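PDB 4H6X: thiazoline oxidase/subtilisin-like protease from Prochloron didemni, which probably cleaves and macrocyclises patellamide precursor peptides, as a subtilisin-like protease domain of a transamidating kind. Local coordinates for residues H109-T114 and A260-E265; R158-A163 and V189-K194; G227-D232 and G249-G254; P253-L258 and R269-S274. One frame throughout, in Å; residues are numbered along the deposited sequence.

Contact 1: residues H109-T114 and A260-E265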
loop_
_atom_site.group_PDB
_atom_site.type_symbol
_atom_site.label_atom_id
_atom_site.label_comp_id
_atom_site.label_asym_id
_atom_site.label_seq_id
_atom_site.Cartn_x
_atom_site.Cartn_y
_atom_site.Cartn_z
ATOM N N HIS A 109 6.376 5.618 7.313
ATOM C CA HIS A 109 5.631 5.360 6.078
ATOM C C HIS A 109 5.209 3.882 5.991
ATOM O O HIS A 109 4.063 3.559 5.659
ATOM C CB HIS A 109 6.512 5.774 4.898
ATOM C CG HIS A 109 5.816 5.746 3.582
ATOM N ND1 HIS A 109 5.751 4.612 2.799
ATOM C CD2 HIS A 109 5.175 6.719 2.893
ATOM C CE1 HIS A 109 5.081 4.883 1.694
ATOM N NE2 HIS A 109 4.717 6.154 1.731
ATOM N N ALA A 110 6.135 2.989 6.332
ATOM C CA ALA A 110 5.873 1.564 6.405
ATOM C C ALA A 110 4.738 1.228 7.372
ATOM O O ALA A 110 3.909 0.384 7.061
ATOM C CB ALA A 110 7.136 0.808 6.803
ATOM N N CYS A 111 4.706 1.874 8.543
ATOM C CA CYS A 111 3.620 1.594 9.505
ATOM C C CYS A 111 2.282 1.965 8.913
ATOM O O CYS A 111 1.309 1.232 9.060
ATOM C CB CYS A 111 3.775 2.366 10.814
ATOM S SG CYS A 111 5.131 1.826 11.868
ATOM N N HIS A 112 2.247 3.135 8.288
ATOM C CA HIS A 112 1.037 3.682 7.718
ATOM C C HIS A 112 0.547 2.793 6.569
ATOM O O HIS A 112 -0.597 2.336 6.576
ATOM C CB HIS A 112 1.290 5.103 7.210
ATOM C CG HIS A 112 0.059 5.946 7.158
ATOM N ND1 HIS A 112 -0.816 5.919 6.095
ATOM C CD2 HIS A 112 -0.453 6.836 8.048
ATOM C CE1 HIS A 112 -1.809 6.762 6.323
ATOM N NE2 HIS A 112 -1.612 7.334 7.500
ATOM N N VAL A 113 1.420 2.580 5.589
ATOM C CA VAL A 113 1.105 1.766 4.401
ATOM C C VAL A 113 0.642 0.368 4.806
ATOM O O VAL A 113 -0.376 -0.090 4.337
ATOM C CB VAL A 113 2.322 1.715 3.438
ATOM C CG1 VAL A 113 2.243 0.534 2.474
ATOM C CG2 VAL A 113 2.404 3.019 2.672
ATOM N N THR A 114 1.365 -0.279 5.715
ATOM C CA THR A 114 1.037 -1.648 6.111
ATOM C C THR A 114 -0.327 -1.717 6.811
ATOM O O THR A 114 -1.125 -2.618 6.533
ATOM C CB THR A 114 2.154 -2.262 6.979
ATOM O OG1 THR A 114 3.403 -2.178 6.270
ATOM C CG2 THR A 114 1.862 -3.708 7.300
ATOM N N ALA A 260 -1.581 3.898 10.771
ATOM C CA ALA A 260 -0.767 3.843 11.987
ATOM C C ALA A 260 0.568 4.587 11.882
ATOM O O ALA A 260 1.109 4.782 10.780
ATOM C CB ALA A 260 -0.537 2.398 12.384
ATOM N N GLN A 261 1.092 4.986 13.043
ATOM C CA GLN A 261 2.411 5.578 13.168
ATOM C C GLN A 261 3.146 4.843 14.304
ATOM O O GLN A 261 2.502 4.369 15.248
ATOM C CB GLN A 261 2.324 7.097 13.406
ATOM C CG GLN A 261 1.722 7.504 14.749
ATOM C CD GLN A 261 1.231 8.939 14.802
ATOM O OE1 GLN A 261 0.153 9.204 15.336
ATOM N NE2 GLN A 261 2.011 9.864 14.280
ATOM N N PRO A 262 4.483 4.718 14.206
ATOM C CA PRO A 262 5.237 3.895 15.163
ATOM C C PRO A 262 5.056 4.322 16.626
ATOM O O PRO A 262 4.903 5.513 16.904
ATOM C CB PRO A 262 6.708 4.118 14.768
ATOM C CG PRO A 262 6.693 4.741 13.418
ATOM C CD PRO A 262 5.345 5.344 13.184
ATOM N N CYS A 263 5.092 3.336 17.524
ATOM C CA CYS A 263 5.219 3.530 18.981
ATOM C C CYS A 263 3.993 4.103 19.682
ATOM O O CYS A 263 4.066 4.466 20.857
ATOM C CB CYS A 263 6.441 4.382 19.315
ATOM S SG CYS A 263 7.992 3.670 18.747
ATOM N N THR A 264 2.876 4.189 18.971
ATOM C CA THR A 264 1.655 4.690 19.572
ATOM C C THR A 264 0.416 4.077 18.947
ATOM O O THR A 264 0.421 3.693 17.782
ATOM C CB THR A 264 1.553 6.229 19.561
ATOM O OG1 THR A 264 0.280 6.609 20.090
ATOM C CG2 THR A 264 1.677 6.797 18.142
ATOM N N GLU A 265 -0.650 4.010 19.736
ATOM C CA GLU A 265 -1.909 3.466 19.267
ATOM C C GLU A 265 -2.729 4.485 18.487
ATOM O O GLU A 265 -3.654 4.102 17.774
ATOM C CB GLU A 265 -2.717 2.873 20.426
ATOM C CG GLU A 265 -2.178 1.537 20.906
ATOM C CD GLU A 265 -2.237 0.446 19.835
ATOM O OE1 GLU A 265 -3.232 0.376 19.076
ATOM O OE2 GLU A 265 -1.289 -0.352 19.765
#

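Contact 2: residues R158-A163 and V189-K194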
loop_
_atom_site.group_PDB
_atom_site.type_symbol
_atom_site.label_atom_id
_atom_site.label_comp_id
_atom_site.label_asym_id
_atom_site.label_seq_id
_atom_site.Cartn_x
_atom_site.Cartn_y
_atom_site.Cartn_z
ATOM N N ARG A 158 17.141 -6.358 -6.439
ATOM C CA ARG A 158 17.418 -7.471 -5.526
ATOM C C ARG A 158 16.217 -7.758 -4.601
ATOM O O ARG A 158 15.873 -8.916 -4.355
ATOM C CB ARG A 158 18.682 -7.169 -4.722
ATOM C CG ARG A 158 19.932 -7.042 -5.591
ATOM C CD ARG A 158 21.175 -6.777 -4.740
ATOM N NE ARG A 158 21.649 -7.980 -4.037
ATOM C CZ ARG A 158 22.761 -8.027 -3.290
ATOM N NH1 ARG A 158 23.515 -6.933 -3.118
ATOM N NH2 ARG A 158 23.121 -9.170 -2.718
ATOM N N ALA A 159 15.605 -6.700 -4.078
ATOM C CA ALA A 159 14.402 -6.844 -3.246
ATOM C C ALA A 159 13.238 -7.534 -3.984
ATOM O O ALA A 159 12.537 -8.374 -3.413
ATOM C CB ALA A 159 13.973 -5.491 -2.709
ATOM N N ILE A 160 13.024 -7.146 -5.238
ATOM C CA ILE A 160 11.946 -7.716 -6.061
ATOM C C ILE A 160 12.206 -9.212 -6.318
ATOM O O ILE A 160 11.293 -10.021 -6.140
ATOM C CB ILE A 160 11.731 -6.891 -7.354
ATOM C CG1 ILE A 160 11.047 -5.562 -7.004
ATOM C CG2 ILE A 160 10.885 -7.646 -8.392
ATOM C CD1 ILE A 160 11.148 -4.507 -8.101
ATOM N N ASP A 161 13.451 -9.578 -6.681
ATOM C CA ASP A 161 13.792 -10.997 -6.895
ATOM C C ASP A 161 13.510 -11.773 -5.635
ATOM O O ASP A 161 12.996 -12.880 -5.710
ATOM C CB ASP A 161 15.270 -11.221 -7.291
ATOM C CG ASP A 161 15.570 -10.780 -8.703
ATOM O OD1 ASP A 161 14.659 -10.862 -9.556
ATOM O OD2 ASP A 161 16.709 -10.330 -8.953
ATOM N N LEU A 162 13.881 -11.214 -4.471
ATOM C CA LEU A 162 13.571 -11.877 -3.207
ATOM C C LEU A 162 12.051 -11.989 -2.966
ATOM O O LEU A 162 11.556 -13.037 -2.572
ATOM C CB LEU A 162 14.250 -11.171 -2.015
ATOM C CG LEU A 162 14.052 -11.836 -0.636
ATOM C CD1 LEU A 162 14.461 -13.314 -0.642
ATOM C CD2 LEU A 162 14.829 -11.056 0.421
ATOM N N ALA A 163 11.329 -10.891 -3.162
ATOM C CA ALA A 163 9.869 -10.880 -3.007
ATOM C C ALA A 163 9.195 -11.968 -3.859
ATOM O O ALA A 163 8.270 -12.635 -3.385
ATOM C CB ALA A 163 9.313 -9.517 -3.374
ATOM N N VAL A 189 14.480 -2.732 -14.537
ATOM C CA VAL A 189 13.577 -2.981 -15.677
ATOM C C VAL A 189 13.332 -4.480 -15.886
ATOM O O VAL A 189 12.186 -4.913 -16.025
ATOM C CB VAL A 189 14.105 -2.305 -16.983
ATOM C CG1 VAL A 189 13.193 -2.586 -18.172
ATOM C CG2 VAL A 189 14.244 -0.804 -16.786
ATOM N N GLN A 190 14.395 -5.281 -15.873
ATOM C CA GLN A 190 14.256 -6.735 -16.061
ATOM C C GLN A 190 13.530 -7.410 -14.904
ATOM O O GLN A 190 12.773 -8.338 -15.126
ATOM C CB GLN A 190 15.612 -7.421 -16.257
ATOM C CG GLN A 190 16.327 -7.042 -17.543
ATOM C CD GLN A 190 17.542 -7.915 -17.809
ATOM O OE1 GLN A 190 17.486 -9.146 -17.678
ATOM N NE2 GLN A 190 18.652 -7.282 -18.190
ATOM N N ALA A 191 13.794 -6.973 -13.672
ATOM C CA ALA A 191 13.101 -7.520 -12.503
ATOM C C ALA A 191 11.600 -7.224 -12.566
ATOM O O ALA A 191 10.784 -8.052 -12.168
ATOM C CB ALA A 191 13.693 -6.961 -11.215
ATOM N N ILE A 192 11.253 -6.033 -13.049
ATOM C CA ILE A 192 9.848 -5.639 -13.185
ATOM C C ILE A 192 9.183 -6.530 -14.231
ATOM O O ILE A 192 8.083 -7.028 -14.007
ATOM C CB ILE A 192 9.677 -4.154 -13.591
ATOM C CG1 ILE A 192 10.291 -3.195 -12.547
ATOM C CG2 ILE A 192 8.201 -3.825 -13.810
ATOM C CD1 ILE A 192 9.534 -3.119 -11.241
ATOM N N LYS A 193 9.863 -6.743 -15.360
ATOM C CA LYS A 193 9.357 -7.641 -16.408
ATOM C C LYS A 193 9.167 -9.072 -15.913
ATOM O O LYS A 193 8.171 -9.714 -16.249
ATOM C CB LYS A 193 10.260 -7.634 -17.645
ATOM C CG LYS A 193 9.633 -8.348 -18.830
ATOM C CD LYS A 193 10.600 -8.480 -19.996
ATOM C CE LYS A 193 9.928 -9.137 -21.195
ATOM N NZ LYS A 193 9.474 -10.522 -20.885
ATOM N N LYS A 194 10.110 -9.566 -15.112
ATOM C CA LYS A 194 9.986 -10.908 -14.536
ATOM C C LYS A 194 8.721 -11.068 -13.674
ATOM O O LYS A 194 8.115 -12.143 -13.652
ATOM C CB LYS A 194 11.256 -11.296 -13.749
ATOM C CG LYS A 194 11.220 -12.704 -13.158
ATOM C CD LYS A 194 12.600 -13.218 -12.754
ATOM C CE LYS A 194 12.580 -14.719 -12.470
ATOM N NZ LYS A 194 13.895 -15.239 -11.981
HETATM O O HOH W 1 14.113 -13.512 -9.799
#

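Contact 3: residues G227-D232 and G249-G254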
loop_
_atom_site.group_PDB
_atom_site.type_symbol
_atom_site.label_atom_id
_atom_site.label_comp_id
_atom_site.label_asym_id
_atom_site.label_seq_id
_atom_site.Cartn_x
_atom_site.Cartn_y
_atom_site.Cartn_z
ATOM N N GLY A 227 -2.163 7.214 -8.739
ATOM C CA GLY A 227 -2.183 8.638 -8.418
ATOM C C GLY A 227 -3.124 8.867 -7.244
ATOM O O GLY A 227 -3.913 7.984 -6.892
ATOM N N ALA A 228 -3.041 10.058 -6.654
ATOM C CA ALA A 228 -3.849 10.419 -5.485
ATOM C C ALA A 228 -5.012 11.350 -5.832
ATOM O O ALA A 228 -4.826 12.396 -6.468
ATOM C CB ALA A 228 -2.970 11.052 -4.416
ATOM N N ALA A 229 -6.207 10.947 -5.412
ATOM C CA ALA A 229 -7.411 11.770 -5.502
ATOM C C ALA A 229 -7.647 12.516 -4.194
ATOM O O ALA A 229 -7.344 12.012 -3.106
ATOM C CB ALA A 229 -8.626 10.905 -5.829
ATOM N N LYS A 230 -8.196 13.721 -4.311
ATOM C CA LYS A 230 -8.662 14.483 -3.153
ATOM C C LYS A 230 -9.873 13.778 -2.551
ATOM O O LYS A 230 -10.434 12.876 -3.174
ATOM C CB LYS A 230 -9.027 15.913 -3.569
ATOM C CG LYS A 230 -7.869 16.723 -4.136
ATOM C CD LYS A 230 -8.101 18.224 -3.990
ATOM C CE LYS A 230 -8.798 18.828 -5.199
ATOM N NZ LYS A 230 -9.184 20.247 -4.957
ATOM N N VAL A 231 -10.268 14.179 -1.345
ATOM C CA VAL A 231 -11.502 13.686 -0.711
ATOM C C VAL A 231 -12.726 13.650 -1.661
ATOM O O VAL A 231 -13.593 12.774 -1.532
ATOM C CB VAL A 231 -11.841 14.496 0.569
ATOM C CG1 VAL A 231 -13.128 13.996 1.211
ATOM C CG2 VAL A 231 -10.691 14.429 1.568
ATOM N N ASP A 232 -12.788 14.576 -2.618
ATOM C CA ASP A 232 -13.933 14.631 -3.545
ATOM C C ASP A 232 -13.733 13.913 -4.892
ATOM O O ASP A 232 -14.504 14.134 -5.824
ATOM C CB ASP A 232 -14.404 16.081 -3.761
ATOM C CG ASP A 232 -13.402 16.921 -4.535
ATOM O OD1 ASP A 232 -12.827 16.436 -5.535
ATOM O OD2 ASP A 232 -13.194 18.085 -4.148
ATOM N N GLY A 249 -1.911 3.856 -15.347
ATOM C CA GLY A 249 -2.214 4.354 -14.007
ATOM C C GLY A 249 -3.680 4.510 -13.654
ATOM O O GLY A 249 -4.553 4.634 -14.533
ATOM N N ILE A 250 -3.937 4.532 -12.347
ATOM C CA ILE A 250 -5.272 4.649 -11.795
ATOM C C ILE A 250 -5.223 5.654 -10.630
ATOM O O ILE A 250 -4.206 5.771 -9.930
ATOM C CB ILE A 250 -5.846 3.249 -11.390
ATOM C CG1 ILE A 250 -7.374 3.295 -11.207
ATOM C CG2 ILE A 250 -5.161 2.687 -10.145
ATOM C CD1 ILE A 250 -8.047 1.937 -11.207
ATOM N N LEU A 251 -6.306 6.410 -10.468
ATOM C CA LEU A 251 -6.462 7.348 -9.370
ATOM C C LEU A 251 -7.201 6.681 -8.228
ATOM O O LEU A 251 -8.156 5.939 -8.456
ATOM C CB LEU A 251 -7.273 8.564 -9.817
ATOM C CG LEU A 251 -6.629 9.904 -10.160
ATOM C CD1 LEU A 251 -7.691 10.991 -9.996
ATOM C CD2 LEU A 251 -5.442 10.220 -9.268
ATOM N N ALA A 252 -6.762 6.947 -6.999
ATOM C CA ALA A 252 -7.464 6.463 -5.815
ATOM C C ALA A 252 -7.374 7.518 -4.695
ATOM O O ALA A 252 -6.546 8.427 -4.781
ATOM C CB ALA A 252 -6.875 5.134 -5.376
ATOM N N PRO A 253 -8.244 7.431 -3.665
ATOM C CA PRO A 253 -8.113 8.371 -2.545
ATOM C C PRO A 253 -6.675 8.400 -2.003
ATOM O O PRO A 253 -6.133 7.357 -1.609
ATOM C CB PRO A 253 -9.050 7.785 -1.480
ATOM C CG PRO A 253 -10.055 6.993 -2.250
ATOM C CD PRO A 253 -9.296 6.424 -3.413
ATOM N N GLY A 254 -6.069 9.582 -2.016
ATOM C CA GLY A 254 -4.724 9.780 -1.466
ATOM C C GLY A 254 -4.635 10.889 -0.426
ATOM O O GLY A 254 -3.561 11.153 0.122
#

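Contact 4: residues P253-L258 and R269-S274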
loop_
_atom_site.group_PDB
_atom_site.type_symbol
_atom_site.label_atom_id
_atom_site.label_comp_id
_atom_site.label_asym_id
_atom_site.label_seq_id
_atom_site.Cartn_x
_atom_site.Cartn_y
_atom_site.Cartn_z
ATOM N N PRO A 253 -8.244 7.431 -3.665
ATOM C CA PRO A 253 -8.113 8.371 -2.545
ATOM C C PRO A 253 -6.675 8.400 -2.003
ATOM O O PRO A 253 -6.133 7.357 -1.609
ATOM C CB PRO A 253 -9.050 7.785 -1.480
ATOM C CG PRO A 253 -10.055 6.993 -2.250
ATOM C CD PRO A 253 -9.296 6.424 -3.413
ATOM N N GLY A 254 -6.069 9.582 -2.016
ATOM C CA GLY A 254 -4.724 9.780 -1.466
ATOM C C GLY A 254 -4.635 10.889 -0.426
ATOM O O GLY A 254 -3.561 11.153 0.122
ATOM N N GLU A 255 -5.762 11.540 -0.151
ATOM C CA GLU A 255 -5.786 12.649 0.790
ATOM C C GLU A 255 -6.447 12.248 2.108
ATOM O O GLU A 255 -7.540 11.688 2.118
ATOM C CB GLU A 255 -6.490 13.853 0.158
ATOM C CG GLU A 255 -6.513 15.104 1.021
ATOM C CD GLU A 255 -7.039 16.324 0.282
ATOM O OE1 GLU A 255 -7.884 16.173 -0.624
ATOM O OE2 GLU A 255 -6.607 17.448 0.619
ATOM N N GLU A 256 -5.776 12.538 3.221
ATOM C CA GLU A 256 -6.351 12.299 4.553
ATOM C C GLU A 256 -6.723 10.835 4.757
ATOM O O GLU A 256 -7.833 10.496 5.199
ATOM C CB GLU A 256 -7.552 13.214 4.812
ATOM C CG GLU A 256 -7.191 14.686 4.942
ATOM C CD GLU A 256 -6.558 14.997 6.279
ATOM O OE1 GLU A 256 -7.140 14.599 7.313
ATOM O OE2 GLU A 256 -5.479 15.633 6.302
ATOM N N ILE A 257 -5.769 9.974 4.424
ATOM C CA ILE A 257 -5.900 8.549 4.625
ATOM C C ILE A 257 -5.433 8.238 6.045
ATOM O O ILE A 257 -4.377 8.713 6.474
ATOM C CB ILE A 257 -5.062 7.767 3.578
ATOM C CG1 ILE A 257 -5.440 8.179 2.139
ATOM C CG2 ILE A 257 -5.136 6.258 3.827
ATOM C CD1 ILE A 257 -6.922 8.082 1.800
ATOM N N LEU A 258 -6.242 7.455 6.758
ATOM C CA LEU A 258 -5.993 7.055 8.140
ATOM C C LEU A 258 -5.091 5.831 8.205
ATOM O O LEU A 258 -5.381 4.799 7.596
ATOM C CB LEU A 258 -7.320 6.720 8.840
ATOM C CG LEU A 258 -7.238 6.420 10.345
ATOM C CD1 LEU A 258 -6.935 7.699 11.118
ATOM C CD2 LEU A 258 -8.513 5.758 10.866
ATOM N N ARG A 269 -3.787 10.875 9.851
ATOM C CA ARG A 269 -4.173 11.008 8.455
ATOM C C ARG A 269 -3.091 11.717 7.646
ATOM O O ARG A 269 -2.623 12.799 8.007
ATOM C CB ARG A 269 -5.529 11.711 8.334
ATOM C CG ARG A 269 -6.657 10.905 8.966
ATOM C CD ARG A 269 -8.041 11.440 8.619
ATOM N NE ARG A 269 -9.074 10.623 9.254
ATOM C CZ ARG A 269 -9.774 9.669 8.647
ATOM N NH1 ARG A 269 -9.580 9.395 7.355
ATOM N NH2 ARG A 269 -10.667 8.985 9.336
ATOM N N LEU A 270 -2.679 11.082 6.554
ATOM C CA LEU A 270 -1.604 11.592 5.719
ATOM C C LEU A 270 -2.079 11.678 4.279
ATOM O O LEU A 270 -3.067 11.050 3.910
ATOM C CB LEU A 270 -0.350 10.698 5.822
ATOM C CG LEU A 270 0.271 10.494 7.212
ATOM C CD1 LEU A 270 1.468 9.557 7.122
ATOM C CD2 LEU A 270 0.701 11.846 7.775
ATOM N N THR A 271 -1.346 12.440 3.472
ATOM C CA THR A 271 -1.734 12.756 2.108
ATOM C C THR A 271 -0.532 12.544 1.177
ATOM O O THR A 271 0.582 12.926 1.518
ATOM C CB THR A 271 -2.292 14.203 2.042
ATOM O OG1 THR A 271 -3.509 14.256 2.789
ATOM C CG2 THR A 271 -2.596 14.643 0.602
ATOM N N GLY A 272 -0.756 11.910 0.023
ATOM C CA GLY A 272 0.305 11.688 -0.980
ATOM C C GLY A 272 -0.070 10.546 -1.914
ATOM O O GLY A 272 -0.971 9.769 -1.598
ATOM N N THR A 273 0.611 10.434 -3.060
ATOM C CA THR A 273 0.354 9.320 -3.981
ATOM C C THR A 273 0.715 7.987 -3.355
ATOM O O THR A 273 0.102 6.977 -3.677
ATOM C CB THR A 273 1.103 9.425 -5.327
ATOM O OG1 THR A 273 2.519 9.548 -5.103
ATOM C CG2 THR A 273 0.576 10.582 -6.159
ATOM N N SER A 274 1.708 7.991 -2.458
ATOM C CA SER A 274 2.092 6.772 -1.760
ATOM C C SER A 274 1.128 6.416 -0.626
ATOM O O SER A 274 1.268 5.366 -0.005
ATOM C CB SER A 274 3.547 6.845 -1.276
ATOM O OG SER A 274 3.665 7.639 -0.124
#

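Contact 1: residues H109-T114 and A260-E265
The helix that carries His109, the probable histidine of a subtilisin-like Ser-His-Asp triad, meets, through Cys111 and His112, the loop Ala260-Glu265 that joins the two strands of a β-hairpin. The backbones come nearest at His112 and Ala260, their CA atoms 4.6 Å apart. Here the carbonyl oxygen of Ala260 sits 3.6 Å from Cys111 CB and equally far from His112 CB; it also lies near His112 N, but the angle is too poor for a hydrogen bond. With SG anti to its own carbonyl carbon (chi1 -70°), Cys111 sets its sulfur against the Pro262 ring, with Cys111 SG 3.7 Å from Pro262 CG and 3.8 Å from Pro262 CD. Pro262 is the second residue of a type II turn from Gln261 to Thr264, and its ring also touches Tyr73 of helix 70-82. About one helical turn before His112, His109 bonds to both Ser274 and Asp39, a geometry consistent with a charge relay as in subtilases. Ala260 O approaches the His112 imidazole obliquely, 3.8 Å from His112 CD2, while NE2 of that ring is hydrogen-bonded to Val268 O in the hairpin.

Contact 2: residues R158-A163 and V189-K194
Apolar contacts between Ile160 and the pair Ala191 and Ile192 hold the inner side of two nearly parallel helices, whose short axes approach to 9.4 Å at an angle of 19°. Both branches of Ile160 are used. Ile160 CG2, anti to the backbone N, lies 4.0 Å from Ala191 CB and 3.8 Å from Ala191 O, while Ile160 CD1 at the end of the other branch reaches Ile192 CD1 at 3.8 Å. The Ile192 CA-CB bond leads away from helix 154-165, and its side chain has to bend back (chi2 -71°) to bring that methyl across. Below this layer Ile160 also touches Ile38 of strand 34-39, which seats helix 154-165 against the parallel sheet of the subtilase fold.

The polar contacts lie toward solvent and are indirect. Asp161 OD1 and Lys194 NZ stand 5.1 Å apart, too far for a salt bridge, and one water spans them: it donates to Asp161 OD1 at 2.7 Å and accepts from Lys194 NZ at 2.8 Å. The extended lysine chain also passes near OD1 with its CD. Opposite charges joined through water would probably attract only modestly, leaving the fit of small and branched apolar groups as the main direct link.

Contact 3: residues G227-D232 and G249-G254
A strained first torsion in Leu251 (chi1 -102°, off the staggered positions), followed by a nearly extended second one, lays Leu251 CD2 over the backbone of the neighbouring strand, 3.4 Å from Gly227 C. Leu251 CD2 also lies 3.6 Å from Ala228 N. A side chain at position 227 would collide with this methyl, since a CB there would come within 3.0 Å of Leu251 CD2, and so glycine suits this place. The other methyl, CD1, is a looser neighbour of Ala229 CB.

Four backbone hydrogen bonds fix the register of the strands, which run in the same direction with their short axes at 41°. Gly227 N donates to Ile250 O, and Ala252 N returns a bond to Gly227 O. Ala229 N then donates to Ala252 O at 2.6 Å, the shortest of the four, with the donor tilted out of the carbonyl plane. Gly254 N closes the series on Ala229 O at 3.0 Å; this bond is nearly straight at the hydrogen (174°), and it lies in the carbonyl plane on a lone pair. Ala252 O takes in addition a CA-H contact from Ala228 CA, 3.4 Å away.

On the face occupied by Ala228 and Ala252, Ala228 CB meets the bare CA of Gly254 at 3.7 Å, where a further carbon would clash. Helix 273-293 covers that face, Ala228 touching Thr273 and Ala276 while Ala252 touches Met280. Paired one to one as Gly227-Leu251, Ala228-Ala252 and Ala229-Pro253, these residues form the parallel edge of the seven-stranded α/β sheet of the subtilase fold, strand 249-253 being the outermost on this side.

Contact 4: residues P253-L258 and R269-S274
Ile257 and Leu270 form a hydrogen-bonded antiparallel pair at the base of a β-hairpin, with a G1 β-bulge where Glu256 and Ile257 both face Leu270. The close part of the contact is backbone. Ile257 N donates to Leu270 O, and Leu270 N answers to Ile257 O at 2.9 Å; Arg269 CA approaches that same Ile257 O at 3.0 Å in a CA-H...O contact. Beyond the bulge, Gly272 N, at the N-cap of the helix that begins with Thr273 and Ser274, bonds to Gly254 O. Gly254 has no room for a side chain, because a CB would run into Gly272 O.

The solvent side is looser and relies on side chains. Thr271 OG1, placed beside its backbone N (chi1 -66°), accepts from Glu256 N at 2.9 Å. Arg269 stretches from CG to NE across the strand, and Arg269 NH1 gives Glu256 O a bond of 3.0 Å lying in the guanidinium plane, while NH2 forms a salt bridge with Asp12. Over the centre of the guanidinium, Leu258 CB stands 3.7 Å above the plane. Cut back to an alanine, residue 269 would probably leave Asp12 without this charge partner, Glu256 O without the NH1 bond and Leu258 CB without the flat group it covers. The Glu256 side chain crosses that of Arg269 at about a right angle, although their carboxylate and guanidinium planes are only 23° apart, and Glu256 OE1 lies 3.5 Å from Arg269 CD.

In the fold
All four contacts belong to the subtilase-like part of the chain. Contacts 3 and 4 share Pro253 and Gly254, so the edge of the parallel sheet runs directly into the hairpin; their centres are 9 Å apart, and Glu255 OE1 probably bonds to Val231 N. Contacts 1 and 4 alternate along the chain, with centres 13 Å apart, and meet where His109 NE2 lies 2.6 Å from Ser274 OG. The hairpin thus connects the sheet edge to helices 101-118 and 273-293, which bear the probable triad residues His109 and Ser274, the aspartate lying on strand 34-39. Contact 2, nested within the loop that contact 1 closes, touches none of the others; its centre is 26 or 27 Å from theirs, consistent with outer helix packing remote from the probable active site.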